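Local structure of YcaO (Methanopyrus kandleri, 6CIB) at residues G215-G220 against D302-V307; P182-H187 against G297-D302; E9-F14 against P241-L246; E164-D169 against S211-V216. The protein binds ADP and magnesium and probably uses ATP to install thioamides in the peptide backbone, as a member of the YcaO family. All coordinates share one frame; numbering follows the deposited sequence.

In the fold
Along the chain the segments run 9-14, 164-169, 182-187, 211-216 overlapping 215-220, 241-246, then 297-302 overlapping 302-307; contact 4 closes before 241-246 begins. Contacts 1 and 4 share Gly215 and Val216, the turn leading into strand 217-224 of the antiparallel sheet, and their centres lie about 11 Å apart. Contacts 1 and 2 share Asp302, with centres about 10 Å apart; Val219 and Leu304 pack on Leu184. Helix 241-260 links contacts 1, 2 and 3: Pro241 touches Tyr217 and Leu304, while Val245 meets Leu184 and Ile301. Contact 4 joins through contact 1, Val218 on Val166. Contact 3 carries helix 241-260 to the ADP-binding loop, so packing runs from the surface strand pair to the nucleotide site.

Contact 1: G215-G220 against D302-V307; sequences GVYVVG and DDLDRV
Tyr217 and Leu304 join a strand to the loop behind a short 3-10 segment: Tyr217 lies on strand 217-224, the middle strand of a three-stranded antiparallel sheet, and Leu304 belongs to the loop leading to helix 313-325. The direct polar link is one hydrogen bond, in which the phenol OH of Tyr217 donates to the backbone O of Asp305; its modelled length, 2.5 Å from OH of Tyr217 to O of Asp305, is very short and doubtful. The carbonyl oxygen sits at the ring edge, near its plane.

Apolar contact runs along the flank of the same ring. Leu304 runs alongside it, the two side chains pointing opposite ways, and CD2 of Leu304 comes obliquely to CE1 of Tyr217 at 3.8 Å. With CG beside the backbone N (chi1 -62°), Tyr217 carries its ring toward the loop, and Pro241 of helix 241-260 touches both Tyr217 and Leu304.

At the other end Val307 packs directly on the backbone of Gly215, its CB 3.8 Å from CA of Gly215. A water completes the join, donating to O of Gly215 at 2.6 Å and accepting from N of Val307 at 2.9 Å.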
loop_
_atom_site.group_PDB
_atom_site.type_symbol
_atom_site.label_atom_id
_atom_site.label_comp_id
_atom_site.label_asym_id
_atom_site.label_seq_id
_atom_site.Cartn_x
_atom_site.Cartn_y
_atom_site.Cartn_z
ATOM N N GLY A 215 2.830 -0.958 -17.617
ATOM C CA GLY A 215 2.166 -2.206 -17.273
ATOM C C GLY A 215 1.439 -2.181 -15.936
ATOM O O GLY A 215 0.705 -3.119 -15.631
ATOM N N VAL A 216 1.651 -1.128 -15.138
ATOM C CA VAL A 216 1.006 -0.990 -13.823
ATOM C C VAL A 216 0.025 0.184 -13.857
ATOM O O VAL A 216 0.399 1.303 -14.218
ATOM C CB VAL A 216 2.022 -0.795 -12.664
ATOM C CG1 VAL A 216 1.305 -0.705 -11.313
ATOM C CG2 VAL A 216 3.032 -1.926 -12.631
ATOM N N TYR A 217 -1.222 -0.090 -13.487
ATOM C CA TYR A 217 -2.274 0.933 -13.423
ATOM C C TYR A 217 -2.523 1.346 -11.987
ATOM O O TYR A 217 -2.511 0.503 -11.096
ATOM C CB TYR A 217 -3.566 0.412 -14.069
ATOM C CG TYR A 217 -3.383 0.097 -15.535
ATOM C CD1 TYR A 217 -3.416 1.118 -16.497
ATOM C CD2 TYR A 217 -3.148 -1.215 -15.964
ATOM C CE1 TYR A 217 -3.233 0.843 -17.845
ATOM C CE2 TYR A 217 -2.963 -1.503 -17.313
ATOM C CZ TYR A 217 -3.006 -0.473 -18.245
ATOM O OH TYR A 217 -2.825 -0.747 -19.579
ATOM N N VAL A 218 -2.726 2.645 -11.769
ATOM C CA VAL A 218 -3.062 3.159 -10.441
ATOM C C VAL A 218 -4.419 3.868 -10.500
ATOM O O VAL A 218 -4.635 4.741 -11.353
ATOM C CB VAL A 218 -1.960 4.084 -9.859
ATOM C CG1 VAL A 218 -2.309 4.527 -8.441
ATOM C CG2 VAL A 218 -0.597 3.387 -9.857
ATOM N N VAL A 219 -5.326 3.460 -9.607
ATOM C CA VAL A 219 -6.690 3.994 -9.535
ATOM C C VAL A 219 -6.904 4.676 -8.184
ATOM O O VAL A 219 -6.488 4.164 -7.148
ATOM C CB VAL A 219 -7.760 2.889 -9.787
ATOM C CG1 VAL A 219 -9.185 3.379 -9.540
ATOM C CG2 VAL A 219 -7.656 2.353 -11.205
ATOM N N GLY A 220 -7.540 5.842 -8.218
ATOM C CA GLY A 220 -7.983 6.537 -7.020
ATOM C C GLY A 220 -9.494 6.593 -6.963
ATOM O O GLY A 220 -10.159 6.706 -7.997
ATOM N N ASP A 302 -12.098 -0.791 -20.373
ATOM C CA ASP A 302 -11.857 -1.796 -21.421
ATOM C C ASP A 302 -10.786 -1.378 -22.434
ATOM O O ASP A 302 -10.220 -2.234 -23.113
ATOM C CB ASP A 302 -13.161 -2.153 -22.144
ATOM C CG ASP A 302 -14.315 -2.358 -21.189
ATOM O OD1 ASP A 302 -14.862 -1.339 -20.696
ATOM O OD2 ASP A 302 -14.663 -3.530 -20.931
ATOM N N ASP A 303 -10.517 -0.075 -22.526
ATOM C CA ASP A 303 -9.476 0.461 -23.404
ATOM C C ASP A 303 -8.061 0.215 -22.872
ATOM O O ASP A 303 -7.095 0.302 -23.628
ATOM C CB ASP A 303 -9.684 1.965 -23.650
ATOM C CG ASP A 303 -10.903 2.271 -24.529
ATOM O OD1 ASP A 303 -11.408 1.379 -25.250
ATOM O OD2 ASP A 303 -11.355 3.431 -24.502
ATOM N N LEU A 304 -7.943 -0.081 -21.579
ATOM C CA LEU A 304 -6.642 -0.307 -20.956
ATOM C C LEU A 304 -6.080 -1.687 -21.302
ATOM O O LEU A 304 -6.708 -2.707 -21.019
ATOM C CB LEU A 304 -6.712 -0.086 -19.432
ATOM C CG LEU A 304 -7.211 1.271 -18.913
ATOM C CD1 LEU A 304 -7.326 1.262 -17.396
ATOM C CD2 LEU A 304 -6.331 2.427 -19.375
ATOM N N ASP A 305 -4.905 -1.701 -21.935
ATOM C CA ASP A 305 -4.198 -2.938 -22.301
ATOM C C ASP A 305 -3.745 -3.705 -21.066
ATOM O O ASP A 305 -3.282 -3.102 -20.101
ATOM C CB ASP A 305 -2.952 -2.628 -23.147
ATOM C CG ASP A 305 -3.277 -1.954 -24.473
ATOM O OD1 ASP A 305 -4.136 -2.475 -25.231
ATOM O OD2 ASP A 305 -2.651 -0.906 -24.762
ATOM N N ARG A 306 -3.889 -5.027 -21.101
ATOM C CA ARG A 306 -3.228 -5.894 -20.125
ATOM C C ARG A 306 -1.834 -6.212 -20.643
ATOM O O ARG A 306 -1.667 -7.085 -21.494
ATOM C CB ARG A 306 -4.029 -7.173 -19.861
ATOM C CG ARG A 306 -5.161 -6.991 -18.861
ATOM C CD ARG A 306 -5.308 -8.183 -17.922
ATOM N NE ARG A 306 -4.249 -8.231 -16.909
ATOM C CZ ARG A 306 -4.107 -9.195 -15.996
ATOM N NH1 ARG A 306 -4.956 -10.218 -15.947
ATOM N NH2 ARG A 306 -3.105 -9.139 -15.123
ATOM N N VAL A 307 -0.845 -5.471 -20.143
ATOM C CA VAL A 307 0.551 -5.608 -20.582
ATOM C C VAL A 307 1.180 -6.811 -19.878
ATOM O O VAL A 307 1.801 -7.659 -20.519
ATOM C CB VAL A 307 1.380 -4.315 -20.326
ATOM C CG1 VAL A 307 2.798 -4.449 -20.869
ATOM C CG2 VAL A 307 0.707 -3.090 -20.935
HETATM O O HOH W 1 -0.573 -4.601 -17.368
#

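Contact 2: P182-H187 against G297-D302; sequences PELEVH and GTVEID
Glu185 and Val299 form the straightest backbone bond of the pair: N of Glu185 donates to O of Val299 at 2.8 Å with an N-H...O angle of 175°. Val299 N returns a bond of the same length, 2.8 Å, to O of Glu183. Longer bonds lie beyond these, from Glu183 N to Gly297 O and from Ile301 N to Glu185 O. Among the side chains, the hydroxyl OG1 of Thr298 donates to OE1 of Glu185 at 3.1 Å, where the bent glutamate chain (chi2 97°) turns its carboxylate back toward Thr298.

These bonds make a parallel strand pair, 183-185 beside 298-300, with Glu183, Glu185, Thr298 and Glu300 on one face and Leu184 and Val299 on the other; Pro182 and Leu184 also bond through their backbones to strand 203-209. The ring of His187 lies beyond the strand ends, with OE1 of Glu300 and OD1 of Asp302 at its edge; NE2 of His187 is 3.1 Å from OE1 of Glu300, and the imidazole and carboxylate planes are 19° apart.

Apolar packing lies on the Leu184 and Val299 face and at the ends. CG2 of Val299 lies beside CG of Pro182 at 3.8 Å, both side chains pointing the same way. CD1 of Leu184 reaches CB of Ile301, and CD1 of Ile301 meets CG1 of Val186 at 4.0 Å. Val245 of helix 241-260 touches Leu184, Val186 and Ile301.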
loop_
_atom_site.group_PDB
_atom_site.type_symbol
_atom_site.label_atom_id
_atom_site.label_comp_id
_atom_site.label_asym_id
_atom_site.label_seq_id
_atom_site.Cartn_x
_atom_site.Cartn_y
_atom_site.Cartn_z
ATOM N N PRO A 182 -7.909 11.951 -15.086
ATOM C CA PRO A 182 -9.192 11.651 -15.730
ATOM C C PRO A 182 -10.068 10.727 -14.890
ATOM O O PRO A 182 -9.547 9.896 -14.128
ATOM C CB PRO A 182 -8.775 10.941 -17.024
ATOM C CG PRO A 182 -7.436 10.365 -16.724
ATOM C CD PRO A 182 -6.778 11.361 -15.833
ATOM N N GLU A 183 -11.383 10.890 -15.033
ATOM C CA GLU A 183 -12.371 9.942 -14.511
ATOM C C GLU A 183 -12.207 8.582 -15.194
ATOM O O GLU A 183 -11.984 8.513 -16.412
ATOM C CB GLU A 183 -13.794 10.484 -14.721
ATOM C CG GLU A 183 -14.919 9.556 -14.254
ATOM C CD GLU A 183 -16.244 10.262 -14.010
ATOM O OE1 GLU A 183 -16.541 11.275 -14.683
ATOM O OE2 GLU A 183 -17.003 9.790 -13.133
ATOM N N LEU A 184 -12.294 7.512 -14.404
ATOM C CA LEU A 184 -12.265 6.154 -14.947
ATOM C C LEU A 184 -13.656 5.517 -14.914
ATOM O O LEU A 184 -14.258 5.383 -13.846
ATOM C CB LEU A 184 -11.226 5.278 -14.231
ATOM C CG LEU A 184 -11.155 3.812 -14.686
ATOM C CD1 LEU A 184 -10.450 3.632 -16.034
ATOM C CD2 LEU A 184 -10.481 2.980 -13.615
ATOM N N GLU A 185 -14.137 5.125 -16.095
ATOM C CA GLU A 185 -15.483 4.572 -16.276
ATOM C C GLU A 185 -15.420 3.044 -16.231
ATOM O O GLU A 185 -14.604 2.434 -16.921
ATOM C CB GLU A 185 -16.074 5.058 -17.605
ATOM C CG GLU A 185 -17.556 5.421 -17.572
ATOM C CD GLU A 185 -17.818 6.916 -17.393
ATOM O OE1 GLU A 185 -17.068 7.744 -17.961
ATOM O OE2 GLU A 185 -18.793 7.276 -16.694
ATOM N N VAL A 186 -16.269 2.443 -15.394
ATOM C CA VAL A 186 -16.300 0.984 -15.162
ATOM C C VAL A 186 -17.701 0.421 -15.416
ATOM O O VAL A 186 -18.672 1.179 -15.472
ATOM C CB VAL A 186 -15.834 0.595 -13.727
ATOM C CG1 VAL A 186 -14.352 0.883 -13.528
ATOM C CG2 VAL A 186 -16.669 1.294 -12.657
ATOM N N HIS A 187 -17.794 -0.902 -15.552
ATOM C CA HIS A 187 -19.052 -1.604 -15.858
ATOM C C HIS A 187 -19.241 -2.828 -14.964
ATOM O O HIS A 187 -18.367 -3.147 -14.143
ATOM C CB HIS A 187 -19.080 -2.029 -17.333
ATOM C CG HIS A 187 -18.694 -0.936 -18.276
ATOM N ND1 HIS A 187 -17.445 -0.864 -18.856
ATOM C CD2 HIS A 187 -19.374 0.155 -18.707
ATOM C CE1 HIS A 187 -17.379 0.213 -19.619
ATOM N NE2 HIS A 187 -18.536 0.848 -19.547
ATOM N N GLY A 297 -10.755 14.942 -18.503
ATOM C CA GLY A 297 -11.003 13.853 -19.448
ATOM C C GLY A 297 -11.626 12.606 -18.840
ATOM O O GLY A 297 -11.922 12.559 -17.642
ATOM N N THR A 298 -11.824 11.591 -19.678
ATOM C CA THR A 298 -12.438 10.332 -19.258
ATOM C C THR A 298 -11.746 9.143 -19.917
ATOM O O THR A 298 -11.334 9.234 -21.074
ATOM C CB THR A 298 -13.976 10.309 -19.487
ATOM O OG1 THR A 298 -14.511 9.057 -19.039
ATOM C CG2 THR A 298 -14.357 10.526 -20.963
ATOM N N VAL A 299 -11.606 8.049 -19.165
ATOM C CA VAL A 299 -10.986 6.811 -19.660
ATOM C C VAL A 299 -11.945 5.639 -19.444
ATOM O O VAL A 299 -12.532 5.505 -18.367
ATOM C CB VAL A 299 -9.614 6.526 -18.985
ATOM C CG1 VAL A 299 -8.942 5.295 -19.580
ATOM C CG2 VAL A 299 -8.678 7.714 -19.125
ATOM N N GLU A 300 -12.106 4.815 -20.478
ATOM C CA GLU A 300 -12.904 3.594 -20.414
ATOM C C GLU A 300 -12.008 2.444 -19.976
ATOM O O GLU A 300 -10.926 2.261 -20.546
ATOM C CB GLU A 300 -13.509 3.286 -21.786
ATOM C CG GLU A 300 -14.863 2.600 -21.729
ATOM C CD GLU A 300 -15.977 3.540 -21.297
ATOM O OE1 GLU A 300 -16.697 3.199 -20.332
ATOM O OE2 GLU A 300 -16.130 4.623 -21.910
ATOM N N ILE A 301 -12.449 1.671 -18.978
ATOM C CA ILE A 301 -11.613 0.595 -18.419
ATOM C C ILE A 301 -11.189 -0.465 -19.452
ATOM O O ILE A 301 -10.048 -0.935 -19.427
ATOM C CB ILE A 301 -12.186 -0.037 -17.113
ATOM C CG1 ILE A 301 -11.130 -0.953 -16.461
ATOM C CG2 ILE A 301 -13.521 -0.748 -17.353
ATOM C CD1 ILE A 301 -11.314 -1.211 -14.979
ATOM N N ASP A 302 -12.098 -0.791 -20.373
ATOM C CA ASP A 302 -11.857 -1.796 -21.421
ATOM C C ASP A 302 -10.786 -1.378 -22.434
ATOM O O ASP A 302 -10.220 -2.234 -23.113
ATOM C CB ASP A 302 -13.161 -2.153 -22.144
ATOM C CG ASP A 302 -14.315 -2.358 -21.189
ATOM O OD1 ASP A 302 -14.862 -1.339 -20.696
ATOM O OD2 ASP A 302 -14.663 -3.530 -20.931
#

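Contact 3: E9-F14 against P241-L246; sequences EGFRAF and PEMAVL. With ADP (adenosine-5'-diphosphate), chain G.
Phe11 receives the selenomethionine side chain of residue 243 over one face. The methyl CE of Met243 lies over the ring, only 16° off the normal through its centre and 3.6 Å from CZ of Phe11, a CH-pi contact. SE of Met243 stands obliquely to the ring, with CE2 of Phe11 as its nearest ring atom at 3.5 Å, a Met-aromatic contact. The chain of Met243 leaves the helix extended, with CG anti to the backbone N, then bends at chi3 (-75°), which lays the methyl over the ring.

Further van der Waals contact is with the loop backbone. CE of Met243 approaches C of Gly10 at 3.8 Å, and CD2 of Leu246 comes to 4.2 Å from N of Glu9. The carboxylate of Glu9 is held elsewhere, by Tyr6 OH and the backbone N of Thr66.

Contacts with the nucleotide lie on the other side of the loop. The guanidinium of Arg12 lies with one face against the adenine of ADP, CZ of Arg12 being 3.3 Å from ADP C4. In its own plane, NH2 of Arg12 donates to the ribose O2' of ADP at 3.0 Å, a nearly straight bond at 166°. NH1 of Arg12 forms a salt bridge with Glu156. Helix 241-260 thus packs behind a loop that supplies Arg12 to the ADP pocket of this YcaO enzyme.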
loop_
_atom_site.group_PDB
_atom_site.type_symbol
_atom_site.label_atom_id
_atom_site.label_comp_id
_atom_site.label_asym_id
_atom_site.label_seq_id
_atom_site.Cartn_x
_atom_site.Cartn_y
_atom_site.Cartn_z
ATOM N N GLU A 9 -8.288 -9.478 -4.601
ATOM C CA GLU A 9 -7.690 -8.319 -3.924
ATOM C C GLU A 9 -6.186 -8.200 -4.143
ATOM O O GLU A 9 -5.635 -7.115 -4.007
ATOM C CB GLU A 9 -7.954 -8.365 -2.410
ATOM C CG GLU A 9 -9.410 -8.232 -2.011
ATOM C CD GLU A 9 -10.169 -9.541 -2.071
ATOM O OE1 GLU A 9 -9.578 -10.586 -2.429
ATOM O OE2 GLU A 9 -11.367 -9.524 -1.750
ATOM N N GLY A 10 -5.533 -9.324 -4.440
ATOM C CA GLY A 10 -4.091 -9.379 -4.693
ATOM C C GLY A 10 -3.723 -10.725 -5.311
ATOM O O GLY A 10 -4.597 -11.581 -5.493
ATOM N N PHE A 11 -2.437 -10.909 -5.620
ATOM C CA PHE A 11 -1.934 -12.122 -6.282
ATOM C C PHE A 11 -1.409 -13.116 -5.253
ATOM O O PHE A 11 -0.394 -12.878 -4.594
ATOM C CB PHE A 11 -0.852 -11.768 -7.309
ATOM C CG PHE A 11 -1.296 -10.767 -8.335
ATOM C CD1 PHE A 11 -2.044 -11.170 -9.453
ATOM C CD2 PHE A 11 -0.974 -9.415 -8.191
ATOM C CE1 PHE A 11 -2.460 -10.238 -10.397
ATOM C CE2 PHE A 11 -1.380 -8.485 -9.131
ATOM C CZ PHE A 11 -2.119 -8.893 -10.237
ATOM N N ARG A 12 -2.123 -14.230 -5.120
ATOM C CA ARG A 12 -1.920 -15.161 -4.014
ATOM C C ARG A 12 -1.764 -16.611 -4.466
ATOM O O ARG A 12 -2.424 -17.057 -5.406
ATOM C CB ARG A 12 -3.067 -15.041 -2.993
ATOM C CG ARG A 12 -3.317 -13.640 -2.426
ATOM C CD ARG A 12 -2.127 -13.125 -1.614
ATOM N NE ARG A 12 -2.280 -11.715 -1.242
ATOM C CZ ARG A 12 -1.404 -11.021 -0.513
ATOM N NH1 ARG A 12 -0.299 -11.591 -0.039
ATOM N NH2 ARG A 12 -1.642 -9.743 -0.246
ATOM N N ALA A 13 -0.885 -17.330 -3.775
ATOM C CA ALA A 13 -0.582 -18.733 -4.066
ATOM C C ALA A 13 -1.517 -19.697 -3.328
ATOM O O ALA A 13 -1.470 -20.911 -3.552
ATOM C CB ALA A 13 0.875 -19.027 -3.724
ATOM N N PHE A 14 -2.367 -19.144 -2.457
ATOM C CA PHE A 14 -3.325 -19.907 -1.660
ATOM C C PHE A 14 -4.683 -19.213 -1.683
ATOM O O PHE A 14 -4.765 -17.980 -1.834
ATOM C CB PHE A 14 -2.827 -20.058 -0.208
ATOM C CG PHE A 14 -1.500 -20.758 -0.095
ATOM C CD1 PHE A 14 -0.303 -20.041 -0.171
ATOM C CD2 PHE A 14 -1.442 -22.149 0.067
ATOM C CE1 PHE A 14 0.932 -20.688 -0.100
ATOM C CE2 PHE A 14 -0.210 -22.800 0.152
ATOM C CZ PHE A 14 0.976 -22.070 0.066
ATOM N N PRO A 241 -6.066 -3.707 -14.306
ATOM C CA PRO A 241 -6.800 -2.482 -13.942
ATOM C C PRO A 241 -8.070 -2.730 -13.109
ATOM O O PRO A 241 -8.439 -1.883 -12.291
ATOM C CB PRO A 241 -7.132 -1.847 -15.297
ATOM C CG PRO A 241 -7.075 -2.970 -16.285
ATOM C CD PRO A 241 -6.009 -3.897 -15.773
ATOM N N GLU A 242 -8.707 -3.885 -13.307
ATOM C CA GLU A 242 -9.874 -4.293 -12.514
ATOM C C GLU A 242 -9.545 -4.470 -11.026
ATOM O O GLU A 242 -10.351 -4.113 -10.184
ATOM C CB GLU A 242 -10.491 -5.587 -13.055
ATOM C CG GLU A 242 -11.299 -5.434 -14.338
ATOM C CD GLU A 242 -11.775 -6.774 -14.873
ATOM O OE1 GLU A 242 -12.726 -7.356 -14.308
ATOM O OE2 GLU A 242 -11.186 -7.263 -15.854
HETATM N N MSE A 243 -8.367 -5.023 -10.728
HETATM C CA MSE A 243 -7.878 -5.187 -9.350
HETATM C C MSE A 243 -7.574 -3.845 -8.742
HETATM O O MSE A 243 -7.884 -3.614 -7.573
HETATM C CB MSE A 243 -6.634 -6.079 -9.316
HETATM C CG MSE A 243 -6.162 -6.322 -7.879
HETATM SE SE MSE A 243 -4.402 -7.198 -7.830
HETATM C CE MSE A 243 -5.147 -8.942 -8.333
ATOM N N ALA A 244 -6.965 -2.955 -9.528
ATOM C CA ALA A 244 -6.667 -1.586 -9.083
ATOM C C ALA A 244 -7.928 -0.821 -8.662
ATOM O O ALA A 244 -7.913 -0.118 -7.644
ATOM C CB ALA A 244 -5.904 -0.817 -10.163
ATOM N N VAL A 245 -9.008 -0.975 -9.434
ATOM C CA VAL A 245 -10.312 -0.368 -9.117
ATOM C C VAL A 245 -10.856 -0.962 -7.811
ATOM O O VAL A 245 -11.286 -0.217 -6.911
ATOM C CB VAL A 245 -11.342 -0.589 -10.258
ATOM C CG1 VAL A 245 -12.734 -0.090 -9.876
ATOM C CG2 VAL A 245 -10.884 0.097 -11.530
ATOM N N LEU A 246 -10.841 -2.297 -7.726
ATOM C CA LEU A 246 -11.323 -3.010 -6.547
ATOM C C LEU A 246 -10.585 -2.569 -5.277
ATOM O O LEU A 246 -11.215 -2.258 -4.264
ATOM C CB LEU A 246 -11.230 -4.535 -6.736
ATOM C CG LEU A 246 -11.669 -5.361 -5.519
ATOM C CD1 LEU A 246 -13.160 -5.184 -5.234
ATOM C CD2 LEU A 246 -11.316 -6.824 -5.707
HETATM P PB ADP G . -2.892 -3.489 1.649
HETATM O O1B ADP G . -1.591 -4.244 1.468
HETATM O O2B ADP G . -3.194 -2.487 0.553
HETATM O O3B ADP G . -3.137 -2.960 3.043
HETATM P PA ADP G . -4.698 -5.668 2.293
HETATM O O1A ADP G . -5.353 -6.624 1.334
HETATM O O2A ADP G . -5.600 -4.957 3.266
HETATM O O3A ADP G . -4.001 -4.610 1.323
HETATM O "O5'" ADP G . -3.537 -6.463 3.070
HETATM C "C5'" ADP G . -2.993 -6.142 4.363
HETATM C "C4'" ADP G . -1.767 -7.034 4.631
HETATM O "O4'" ADP G . -2.148 -8.418 4.588
HETATM C "C3'" ADP G . -0.667 -6.899 3.573
HETATM O "O3'" ADP G . 0.618 -7.165 4.167
HETATM C "C2'" ADP G . -0.994 -7.997 2.578
HETATM O "O2'" ADP G . 0.136 -8.392 1.805
HETATM C "C1'" ADP G . -1.509 -9.103 3.495
HETATM N N9 ADP G . -2.501 -9.990 2.849
HETATM C C8 ADP G . -3.709 -9.611 2.391
HETATM N N7 ADP G . -4.372 -10.659 1.853
HETATM C C5 ADP G . -3.596 -11.740 1.983
HETATM C C6 ADP G . -3.714 -13.173 1.627
HETATM N N6 ADP G . -4.832 -13.639 1.021
HETATM N N1 ADP G . -2.667 -13.981 1.926
HETATM C C2 ADP G . -1.545 -13.522 2.533
HETATM N N3 ADP G . -1.378 -12.228 2.890
HETATM C C4 ADP G . -2.356 -11.304 2.645
#

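Contact 4: E164-D169 against S211-V216; sequences EVVERD and SRVEGV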
loop_
_atom_site.group_PDB
_atom_site.type_symbol
_atom_site.label_atom_id
_atom_site.label_comp_id
_atom_site.label_asym_id
_atom_site.label_seq_id
_atom_site.Cartn_x
_atom_site.Cartn_y
_atom_site.Cartn_z
ATOM N N GLU A 164 2.381 -1.160 -3.924
ATOM C CA GLU A 164 2.124 -0.065 -2.983
ATOM C C GLU A 164 3.034 1.150 -3.229
ATOM O O GLU A 164 2.564 2.294 -3.220
ATOM C CB GLU A 164 2.255 -0.562 -1.545
ATOM C CG GLU A 164 1.932 0.472 -0.486
ATOM C CD GLU A 164 1.855 -0.158 0.885
ATOM O OE1 GLU A 164 2.865 -0.120 1.613
ATOM O OE2 GLU A 164 0.793 -0.733 1.206
ATOM N N VAL A 165 4.321 0.895 -3.445
ATOM C CA VAL A 165 5.295 1.961 -3.745
ATOM C C VAL A 165 4.927 2.712 -5.044
ATOM O O VAL A 165 4.989 3.947 -5.086
ATOM C CB VAL A 165 6.765 1.440 -3.766
ATOM C CG1 VAL A 165 7.730 2.531 -4.235
ATOM C CG2 VAL A 165 7.202 0.957 -2.382
ATOM N N VAL A 166 4.526 1.974 -6.081
ATOM C CA VAL A 166 4.071 2.574 -7.350
ATOM C C VAL A 166 2.813 3.415 -7.115
ATOM O O VAL A 166 2.713 4.543 -7.604
ATOM C CB VAL A 166 3.838 1.504 -8.444
ATOM C CG1 VAL A 166 3.272 2.118 -9.725
ATOM C CG2 VAL A 166 5.143 0.784 -8.746
ATOM N N GLU A 167 1.884 2.865 -6.336
ATOM C CA GLU A 167 0.635 3.529 -5.976
ATOM C C GLU A 167 0.874 4.899 -5.327
ATOM O O GLU A 167 0.286 5.907 -5.746
ATOM C CB GLU A 167 -0.164 2.603 -5.056
ATOM C CG GLU A 167 -1.436 3.181 -4.480
ATOM C CD GLU A 167 -1.942 2.370 -3.304
ATOM O OE1 GLU A 167 -2.332 1.199 -3.505
ATOM O OE2 GLU A 167 -1.957 2.905 -2.180
ATOM N N ARG A 168 1.748 4.933 -4.326
ATOM C CA ARG A 168 2.052 6.182 -3.621
ATOM C C ARG A 168 2.908 7.136 -4.456
ATOM O O ARG A 168 2.829 8.346 -4.273
ATOM C CB ARG A 168 2.689 5.914 -2.253
ATOM C CG ARG A 168 1.930 4.894 -1.420
ATOM C CD ARG A 168 0.920 5.508 -0.485
ATOM N NE ARG A 168 -0.015 4.511 0.042
ATOM C CZ ARG A 168 0.239 3.650 1.030
ATOM N NH1 ARG A 168 1.435 3.596 1.624
ATOM N NH2 ARG A 168 -0.715 2.807 1.409
ATOM N N ASP A 169 3.710 6.587 -5.373
ATOM C CA ASP A 169 4.453 7.404 -6.347
ATOM C C ASP A 169 3.489 8.181 -7.251
ATOM O O ASP A 169 3.660 9.399 -7.425
ATOM C CB ASP A 169 5.437 6.555 -7.174
ATOM C CG ASP A 169 6.252 7.393 -8.162
ATOM O OD1 ASP A 169 7.244 8.040 -7.760
ATOM O OD2 ASP A 169 5.891 7.398 -9.353
ATOM N N SER A 211 0.443 6.756 -14.104
ATOM C CA SER A 211 1.433 5.814 -13.604
ATOM C C SER A 211 2.770 6.045 -14.298
ATOM O O SER A 211 2.830 6.150 -15.526
ATOM C CB SER A 211 0.953 4.383 -13.832
ATOM O OG SER A 211 1.956 3.439 -13.488
ATOM N N ARG A 212 3.835 6.101 -13.506
ATOM C CA ARG A 212 5.193 6.229 -14.037
ATOM C C ARG A 212 5.835 4.873 -14.335
ATOM O O ARG A 212 6.987 4.819 -14.748
ATOM C CB ARG A 212 6.074 7.030 -13.079
ATOM C CG ARG A 212 5.678 8.490 -12.940
ATOM C CD ARG A 212 6.224 9.020 -11.631
ATOM N NE ARG A 212 7.336 9.922 -11.833
ATOM C CZ ARG A 212 8.207 10.307 -10.904
ATOM N NH1 ARG A 212 8.165 9.845 -9.654
ATOM N NH2 ARG A 212 9.152 11.163 -11.254
ATOM N N VAL A 213 5.083 3.787 -14.133
ATOM C CA VAL A 213 5.583 2.428 -14.353
ATOM C C VAL A 213 4.713 1.731 -15.406
ATOM O O VAL A 213 3.507 1.552 -15.217
ATOM C CB VAL A 213 5.605 1.601 -13.038
ATOM C CG1 VAL A 213 6.177 0.203 -13.273
ATOM C CG2 VAL A 213 6.391 2.326 -11.941
ATOM N N GLU A 214 5.328 1.323 -16.510
ATOM C CA GLU A 214 4.565 0.718 -17.592
ATOM C C GLU A 214 4.080 -0.685 -17.252
ATOM O O GLU A 214 4.818 -1.481 -16.670
ATOM C CB GLU A 214 5.338 0.710 -18.906
ATOM C CG GLU A 214 4.390 0.784 -20.091
ATOM C CD GLU A 214 5.079 0.566 -21.407
ATOM O OE1 GLU A 214 5.968 1.372 -21.739
ATOM O OE2 GLU A 214 4.718 -0.412 -22.098
ATOM N N GLY A 215 2.830 -0.958 -17.617
ATOM C CA GLY A 215 2.166 -2.206 -17.273
ATOM C C GLY A 215 1.439 -2.181 -15.936
ATOM O O GLY A 215 0.705 -3.119 -15.631
ATOM N N VAL A 216 1.651 -1.128 -15.138
ATOM C CA VAL A 216 1.006 -0.990 -13.823
ATOM C C VAL A 216 0.025 0.184 -13.857
ATOM O O VAL A 216 0.399 1.303 -14.218
ATOM C CB VAL A 216 2.022 -0.795 -12.664
ATOM C CG1 VAL A 216 1.305 -0.705 -11.313
ATOM C CG2 VAL A 216 3.032 -1.926 -12.631
HETATM O O HOH W 2 3.862 5.844 -10.602
#
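Val166 of helix 154-177 points into the loop between strands 203-209 and 217-224 of the antiparallel sheet, which ends in a type II beta turn from Val213 to Val216. Both methyls of Val166 meet CG2 of Val213, whose side chain passes at a slant; CG2 of Val166 lies 3.8 Å from that atom of Val213. CG1 of Val166 also meets CG1 of Val216, tip to tip, at 3.8 Å. Val324 of helix 313-325 touches Val166 and Val213 as well.

One helical turn on, Asp169 and Arg212 cross at about a right angle, yet their carboxylate and guanidinium planes are only 5° apart. Both charged groups are anchored beyond the pair: Asp169 OD1 also accepts from the backbone N of Ser355, and Arg212 NH2 donates to Asn366 O. A water accepts from N of Arg212 at 2.9 Å. In the salt bridge itself, NH1 of Arg212 donates to the syn lone pair of Asp169 OD1 at 2.8 Å, with a bent N-H...O angle of 132°.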